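Local coordinates for protein 3,6-diketocamphane 1,6-monooxygenase (Pseudomonas putida, PDB 4UWM) that catalyses the FMNH2- and oxygen-dependent Baeyer-Villiger oxidation of a diketocamphane to a lactone, a step in the breakdown of (-)-camphor, at residues Gln32-Gly37 with Gln67-Lys72; Val259-Thr264 with Leu362-Lys367. All blocks are in the same frame, centred on the assembly; numbering follows the deposited sequence.

Contact 1: Gln32-Gly37 with Gln67-Lys72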
ATOM      1  N   GLN A  32      16.296 -11.916  -2.999  1.00 22.00           N
ATOM      2  CA  GLN A  32      17.037 -13.157  -3.255  1.00 23.60           C
ATOM      3  C   GLN A  32      16.458 -13.871  -4.479  1.00 28.89           C
ATOM      4  O   GLN A  32      17.216 -14.385  -5.299  1.00 25.53           O
ATOM      5  CB  GLN A  32      17.037 -14.070  -2.020  1.00 27.52           C
ATOM      6  CG  GLN A  32      17.959 -15.291  -2.102  1.00 25.89           C
ATOM      7  CD  GLN A  32      17.351 -16.478  -2.849  1.00 29.93           C
ATOM      8  OE1 GLN A  32      16.125 -16.625  -2.968  1.00 22.95           O
ATOM      9  NE2 GLN A  32      18.217 -17.345  -3.347  1.00 28.46           N
ATOM     10  N   ALA A  33      15.122 -13.897  -4.606  1.00 21.62           N
ATOM     11  CA  ALA A  33      14.491 -14.558  -5.747  1.00 20.52           C
ATOM     12  C   ALA A  33      14.886 -13.857  -7.043  1.00 26.31           C
ATOM     13  O   ALA A  33      15.217 -14.517  -8.036  1.00 26.66           O
ATOM     14  CB  ALA A  33      12.971 -14.634  -5.580  1.00 20.23           C
ATOM     15  N   ASP A  34      14.871 -12.518  -7.026  1.00 22.10           N
ATOM     16  CA  ASP A  34      15.327 -11.725  -8.157  1.00 28.70           C
ATOM     17  C   ASP A  34      16.792 -12.079  -8.517  1.00 29.19           C
ATOM     18  O   ASP A  34      17.089 -12.270  -9.692  1.00 30.22           O
ATOM     19  CB  ASP A  34      15.195 -10.226  -7.838  1.00 26.17           C
ATOM     20  CG  ASP A  34      15.480  -9.330  -9.022  1.00 20.18           C
ATOM     21  OD1 ASP A  34      14.862  -9.496 -10.108  1.00 22.81           O
ATOM     22  OD2 ASP A  34      16.292  -8.397  -8.844  1.00 20.82           O
ATOM     23  N   SER A  35      17.668 -12.173  -7.507  1.00 27.28           N
ATOM     24  CA  SER A  35      19.105 -12.440  -7.718  0.75 27.40           C
ATOM     25  C   SER A  35      19.394 -13.796  -8.386  1.00 28.71           C
ATOM     26  O   SER A  35      20.398 -13.941  -9.071  1.00 31.96           O
ATOM     27  CB  SER A  35      19.877 -12.339  -6.401  0.75 23.18           C
ATOM     28  OG  SER A  35      19.632 -13.473  -5.585  0.75 22.73           O
ATOM     29  N   VAL A  36      18.528 -14.780  -8.191  1.00 25.78           N
ATOM     30  CA  VAL A  36      18.758 -16.110  -8.768  1.00 25.71           C
ATOM     31  C   VAL A  36      17.819 -16.398  -9.941  1.00 33.35           C
ATOM     32  O   VAL A  36      17.636 -17.551 -10.313  1.00 37.08           O
ATOM     33  CB  VAL A  36      18.711 -17.249  -7.713  1.00 29.11           C
ATOM     34  CG1 VAL A  36      19.722 -16.995  -6.606  1.00 27.97           C
ATOM     35  CG2 VAL A  36      17.310 -17.427  -7.122  1.00 30.30           C
ATOM     36  N   GLY A  37      17.214 -15.338 -10.494  1.00 28.07           N
ATOM     37  CA  GLY A  37      16.430 -15.420 -11.728  1.00 27.49           C
ATOM     38  C   GLY A  37      15.059 -16.047 -11.619  1.00 30.58           C
ATOM     39  O   GLY A  37      14.516 -16.556 -12.610  1.00 28.29           O
ATOM     40  N   GLN A  67      14.126  -2.377  -5.266  1.00 26.97           N
ATOM     41  CA  GLN A  67      15.222  -3.213  -4.762  0.60 28.13           C
ATOM     42  C   GLN A  67      15.465  -4.414  -5.659  1.00 25.85           C
ATOM     43  O   GLN A  67      16.312  -5.251  -5.369  1.00 27.06           O
ATOM     44  CB  GLN A  67      14.941  -3.692  -3.331  0.60 26.75           C
ATOM     45  CG  GLN A  67      14.875  -2.571  -2.306  0.60 30.65           C
ATOM     46  CD  GLN A  67      14.910  -3.069  -0.879  0.60 32.59           C
ATOM     47  OE1 GLN A  67      15.734  -3.919  -0.517  0.60 35.80           O
ATOM     48  NE2 GLN A  67      14.026  -2.528  -0.048  0.60 32.07           N
ATOM     49  N   THR A  68      14.730  -4.493  -6.755  1.00 21.48           N
ATOM     50  CA  THR A  68      14.804  -5.639  -7.639  1.00 20.17           C
ATOM     51  C   THR A  68      14.851  -5.117  -9.062  1.00 24.58           C
ATOM     52  O   THR A  68      14.440  -3.964  -9.308  1.00 21.42           O
ATOM     53  CB  THR A  68      13.577  -6.563  -7.471  1.00 22.50           C
ATOM     54  OG1 THR A  68      12.376  -5.794  -7.598  1.00 22.83           O
ATOM     55  CG2 THR A  68      13.570  -7.248  -6.092  1.00 21.91           C
ATOM     56  N   LYS A  69      15.308  -5.969  -9.987  1.00 25.75           N
ATOM     57  CA  LYS A  69      15.521  -5.577 -11.379  0.60 25.00           C
ATOM     58  C   LYS A  69      14.582  -6.272 -12.358  1.00 23.81           C
ATOM     59  O   LYS A  69      14.009  -5.635 -13.225  1.00 26.70           O
ATOM     60  CB  LYS A  69      16.983  -5.828 -11.792  0.60 32.47           C
ATOM     61  CG  LYS A  69      17.941  -4.678 -11.491  0.60 37.63           C
ATOM     62  CD  LYS A  69      19.010  -5.046 -10.472  0.60 43.64           C
ATOM     63  CE  LYS A  69      18.607  -4.709  -9.045  0.60 47.23           C
ATOM     64  NZ  LYS A  69      19.738  -4.935  -8.102  0.60 43.89           N
ATOM     65  N   ASN A  70      14.433  -7.582 -12.221  1.00 22.74           N
ATOM     66  CA  ASN A  70      13.691  -8.355 -13.202  1.00 25.16           C
ATOM     67  C   ASN A  70      12.428  -9.042 -12.752  1.00 22.83           C
ATOM     68  O   ASN A  70      11.537  -9.255 -13.564  1.00 23.31           O
ATOM     69  CB  ASN A  70      14.603  -9.435 -13.816  1.00 25.37           C
ATOM     70  CG  ASN A  70      15.903  -8.862 -14.331  1.00 30.92           C
ATOM     71  OD1 ASN A  70      15.914  -7.928 -15.125  1.00 33.86           O
ATOM     72  ND2 ASN A  70      17.002  -9.397 -13.854  1.00 32.15           N
ATOM     73  N   ILE A  71      12.377  -9.466 -11.494  1.00 21.90           N
ATOM     74  CA  ILE A  71      11.265 -10.282 -11.030  1.00 20.68           C
ATOM     75  C   ILE A  71       9.953  -9.497 -11.204  1.00 16.92           C
ATOM     76  O   ILE A  71       9.944  -8.275 -11.067  1.00 21.62           O
ATOM     77  CB  ILE A  71      11.497 -10.743  -9.560  1.00 20.50           C
ATOM     78  CG1 ILE A  71      10.606 -11.931  -9.199  1.00 19.05           C
ATOM     79  CG2 ILE A  71      11.435  -9.557  -8.584  1.00 20.71           C
ATOM     80  CD1 ILE A  71      11.103 -12.704  -7.985  1.00 22.41           C
ATOM     81  N   LYS A  72       8.882 -10.210 -11.551  1.00 19.81           N
ATOM     82  CA  LYS A  72       7.546  -9.646 -11.668  1.00 21.02           C
ATOM     83  C   LYS A  72       6.754  -9.940 -10.381  1.00 20.44           C
ATOM     84  O   LYS A  72       6.888 -11.015  -9.796  1.00 19.45           O
ATOM     85  CB  LYS A  72       6.805 -10.266 -12.857  1.00 24.22           C
ATOM     86  CG  LYS A  72       7.513 -10.111 -14.203  1.00 25.66           C
ATOM     87  CD  LYS A  72       6.638 -10.727 -15.280  1.00 36.67           C
ATOM     88  CE  LYS A  72       7.403 -11.017 -16.556  1.00 34.59           C
ATOM     89  NZ  LYS A  72       6.431 -11.534 -17.555  1.00 36.94           N
TER
HETATM   90  O   HOH W   1      16.467 -12.075 -12.246  1.00 36.17           O
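D34, near the C-terminal end of helix 19-35, grips the loop 68-71 with its carboxylate. Its CB touches two methyls of the loop, T68 CG2 at 3.8 Å and I71 CG2 at 3.9 Å. With CG anti to the backbone N (chi1 -173°), the carboxylate reaches the loop backbone, and D34 CG lies 3.7 Å from T68 CB. OD1 takes two N-H groups: N70 N, 2.9 Å away, meets the syn lone pair of D34 OD1, while I71 N comes in on the anti side at 2.8 Å, tilted 29° out of the carboxylate plane. D34 OD2 receives K69 N at 2.9 Å, from above that plane. Three bonds thus fix the group's rotation and tie down three successive amides. With an alanine here, the three amides are likely to lose their acceptor, and the loop its hold on the helix. A33 CB packs on I71 CD1 at 3.6 Å. A water bridges D34 O and N70 ND2. G37, at positive phi, is the C-prime residue of the Schellman motif ending the helix. T68 OG1 is hydrogen-bonded to A64 O of helix 57-65. The loop leads into strand 72-79, whose K72 backbone pairs with D39 and M41 around strand 40-43.

Contact 2: Val259-Thr264 with Leu362-Lys367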
ATOM      1  N   VAL A 259       8.279 -27.485  -2.609  1.00 29.75           N
ATOM      2  CA  VAL A 259       9.486 -27.829  -3.357  1.00 31.33           C
ATOM      3  C   VAL A 259      10.703 -27.548  -2.500  1.00 34.32           C
ATOM      4  O   VAL A 259      10.866 -26.447  -1.982  1.00 32.47           O
ATOM      5  CB  VAL A 259       9.629 -27.017  -4.673  1.00 30.18           C
ATOM      6  CG1 VAL A 259      10.807 -27.514  -5.497  1.00 34.34           C
ATOM      7  CG2 VAL A 259       8.371 -27.093  -5.506  1.00 31.34           C
ATOM      8  N   PHE A 260      11.563 -28.554  -2.340  1.00 40.48           N
ATOM      9  CA  PHE A 260      12.834 -28.340  -1.657  1.00 32.40           C
ATOM     10  C   PHE A 260      13.951 -29.166  -2.298  1.00 39.54           C
ATOM     11  O   PHE A 260      13.786 -30.362  -2.574  1.00 39.19           O
ATOM     12  CB  PHE A 260      12.725 -28.597  -0.154  1.00 29.78           C
ATOM     13  CG  PHE A 260      13.923 -28.108   0.622  1.00 38.14           C
ATOM     14  CD1 PHE A 260      15.063 -28.906   0.757  1.00 35.15           C
ATOM     15  CD2 PHE A 260      13.926 -26.844   1.196  1.00 28.29           C
ATOM     16  CE1 PHE A 260      16.168 -28.450   1.459  1.00 36.95           C
ATOM     17  CE2 PHE A 260      15.031 -26.382   1.897  1.00 28.97           C
ATOM     18  CZ  PHE A 260      16.156 -27.183   2.029  1.00 36.63           C
ATOM     19  N   CYS A 261      15.072 -28.494  -2.541  1.00 39.58           N
ATOM     20  CA  CYS A 261      16.206 -29.085  -3.233  0.60 44.97           C
ATOM     21  C   CYS A 261      17.492 -28.969  -2.412  1.00 44.87           C
ATOM     22  O   CYS A 261      17.732 -27.947  -1.783  1.00 40.09           O
ATOM     23  CB  CYS A 261      16.384 -28.387  -4.577  0.60 45.91           C
ATOM     24  SG  CYS A 261      17.323 -29.318  -5.789  0.60 49.52           S
ATOM     25  N   ALA A 262      18.303 -30.024  -2.437  1.00 43.49           N
ATOM     26  CA  ALA A 262      19.610 -30.031  -1.794  1.00 44.46           C
ATOM     27  C   ALA A 262      20.572 -30.902  -2.616  1.00 53.43           C
ATOM     28  O   ALA A 262      20.188 -31.433  -3.671  1.00 53.03           O
ATOM     29  CB  ALA A 262      19.497 -30.523  -0.361  1.00 43.69           C
ATOM     30  N   ASP A 263      21.813 -31.033  -2.140  1.00 53.26           N
ATOM     31  CA  ASP A 263      22.838 -31.814  -2.842  0.50 51.31           C
ATOM     32  C   ASP A 263      22.458 -33.284  -3.034  1.00 46.15           C
ATOM     33  O   ASP A 263      22.679 -33.846  -4.106  1.00 53.64           O
ATOM     34  CB  ASP A 263      24.196 -31.684  -2.146  0.50 48.21           C
ATOM     35  CG  ASP A 263      24.847 -30.335  -2.391  0.50 47.14           C
ATOM     36  OD1 ASP A 263      24.470 -29.667  -3.376  0.50 46.30           O
ATOM     37  OD2 ASP A 263      25.733 -29.939  -1.605  0.50 52.65           O
ATOM     38  N   THR A 264      21.865 -33.892  -2.005  1.00 48.24           N
ATOM     39  CA  THR A 264      21.421 -35.290  -2.063  1.00 53.08           C
ATOM     40  C   THR A 264      19.973 -35.459  -1.608  1.00 52.11           C
ATOM     41  O   THR A 264      19.462 -34.661  -0.824  1.00 56.33           O
ATOM     42  CB  THR A 264      22.298 -36.223  -1.190  1.00 52.47           C
ATOM     43  OG1 THR A 264      22.012 -36.002   0.200  1.00 54.69           O
ATOM     44  CG2 THR A 264      23.803 -36.011  -1.465  1.00 49.95           C
ATOM     45  N   LEU A 362      16.394 -22.672  -3.537  1.00 35.44           N
ATOM     46  CA  LEU A 362      15.803 -21.843  -4.589  1.00 27.77           C
ATOM     47  C   LEU A 362      16.777 -21.617  -5.741  1.00 30.56           C
ATOM     48  O   LEU A 362      16.368 -21.678  -6.910  1.00 29.75           O
ATOM     49  CB  LEU A 362      15.265 -20.505  -4.035  1.00 27.02           C
ATOM     50  CG  LEU A 362      14.063 -20.554  -3.080  1.00 25.21           C
ATOM     51  CD1 LEU A 362      13.722 -19.119  -2.680  1.00 23.63           C
ATOM     52  CD2 LEU A 362      12.849 -21.238  -3.704  1.00 25.90           C
ATOM     53  N   GLU A 363      18.056 -21.375  -5.420  1.00 30.45           N
ATOM     54  CA  GLU A 363      19.068 -21.296  -6.468  0.70 29.78           C
ATOM     55  C   GLU A 363      19.149 -22.581  -7.298  1.00 31.00           C
ATOM     56  O   GLU A 363      19.265 -22.508  -8.521  1.00 31.42           O
ATOM     57  CB  GLU A 363      20.433 -20.939  -5.903  0.70 28.72           C
ATOM     58  CG  GLU A 363      21.428 -20.557  -6.975  0.70 30.09           C
ATOM     59  CD  GLU A 363      22.654 -19.903  -6.406  0.70 37.75           C
ATOM     60  OE1 GLU A 363      23.134 -20.362  -5.349  0.70 49.03           O
ATOM     61  OE2 GLU A 363      23.132 -18.924  -7.013  0.70 48.11           O
ATOM     62  N   LEU A 364      19.060 -23.740  -6.646  1.00 34.64           N
ATOM     63  CA  LEU A 364      19.143 -25.020  -7.348  1.00 37.16           C
ATOM     64  C   LEU A 364      17.956 -25.243  -8.286  1.00 41.94           C
ATOM     65  O   LEU A 364      18.136 -25.652  -9.440  1.00 33.07           O
ATOM     66  CB  LEU A 364      19.271 -26.181  -6.363  1.00 41.44           C
ATOM     67  CG  LEU A 364      20.616 -26.305  -5.644  1.00 43.18           C
ATOM     68  CD1 LEU A 364      20.564 -27.438  -4.632  1.00 47.89           C
ATOM     69  CD2 LEU A 364      21.765 -26.496  -6.630  1.00 42.96           C
ATOM     70  N   ILE A 365      16.755 -24.951  -7.786  1.00 32.03           N
ATOM     71  CA  ILE A 365      15.524 -25.075  -8.561  1.00 29.00           C
ATOM     72  C   ILE A 365      15.580 -24.171  -9.794  1.00 32.98           C
ATOM     73  O   ILE A 365      15.358 -24.626 -10.921  1.00 37.53           O
ATOM     74  CB  ILE A 365      14.283 -24.757  -7.698  1.00 34.06           C
ATOM     75  CG1 ILE A 365      14.106 -25.816  -6.607  1.00 39.21           C
ATOM     76  CG2 ILE A 365      13.025 -24.649  -8.557  1.00 32.47           C
ATOM     77  CD1 ILE A 365      13.386 -25.317  -5.368  1.00 46.84           C
ATOM     78  N   SER A 366      15.927 -22.907  -9.580  1.00 34.57           N
ATOM     79  CA  SER A 366      15.880 -21.887 -10.628  1.00 35.60           C
ATOM     80  C   SER A 366      16.973 -22.050 -11.693  1.00 39.92           C
ATOM     81  O   SER A 366      16.700 -21.871 -12.889  1.00 32.39           O
ATOM     82  CB  SER A 366      15.960 -20.488  -9.995  1.00 37.19           C
ATOM     83  OG  SER A 366      16.023 -19.470 -10.977  1.00 34.04           O
ATOM     84  N   LYS A 367      18.192 -22.383 -11.248  1.00 40.85           N
ATOM     85  CA  LYS A 367      19.355 -22.498 -12.137  0.50 41.88           C
ATOM     86  C   LYS A 367      19.629 -23.914 -12.666  1.00 43.88           C
ATOM     87  O   LYS A 367      20.061 -24.074 -13.808  1.00 45.91           O
ATOM     88  CB  LYS A 367      20.614 -21.962 -11.446  0.50 38.72           C
ATOM     89  CG  LYS A 367      20.679 -20.449 -11.338  0.50 41.87           C
ATOM     90  CD  LYS A 367      21.896 -20.009 -10.544  0.50 37.32           C
ATOM     91  CE  LYS A 367      22.052 -18.496 -10.569  0.50 39.83           C
ATOM     92  NZ  LYS A 367      23.086 -18.026  -9.607  0.50 38.19           N
TER
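The first torsion of C261 (chi1 -160°) turns SG from the backbone N to the side of L364. In the conformer described, the sulfur of C261 lies 3.7 Å from L364 CB, and L364 CD1 runs on past it to A262 CA at 4.0 Å. I365 holds CG1 beside its backbone N. This carries I365 CG1 to within 4.0 Å of C261 CB and its CD1 onto V259. The methyls I365 CD1 and V259 CG1 are only 3.4 Å apart, a tight fit for two carbons. L364 and I365 are adjacent on the helix and both send CB toward the strand. V259 and C261 are two apart and share one face of it. F260, between them, has its CB pointing away, and its side chain touches L271 and V272 of helix 265-274. This is where an outer helix packs on the wall of the TIM barrel, as in the bacterial luciferase family: the short segments of helix 356-369 and strand 254-261 cross nearly perpendicularly, at 98°. The contact is wholly apolar and buried. V259 and I365 also touch L344 of strand 343-347, and I365 reaches T5 of strand 4-9. C261 N gives a hydrogen bond to S361 OG, one residue before the helical segment.

Contacts 1 and 2 come in series along the chain, and their centres are about 17 Å apart. Both lie where helices and loops cover the parallel barrel. The two meet directly: V36 O and S366 OG are 2.6 Å apart, a probable hydrogen bond, and Q32 packs against L362. Helix 356-369 therefore bridges the C-terminal end of helix 19-35 and the strands 254-261, 343-347 and 4-9. Strands 4-9 and 343-347 pair to close the ring, and helix 356-369 lies across their outer side. FMN lies about 14 Å from the side chain of V259, and contact 1 is away from the annotated sites.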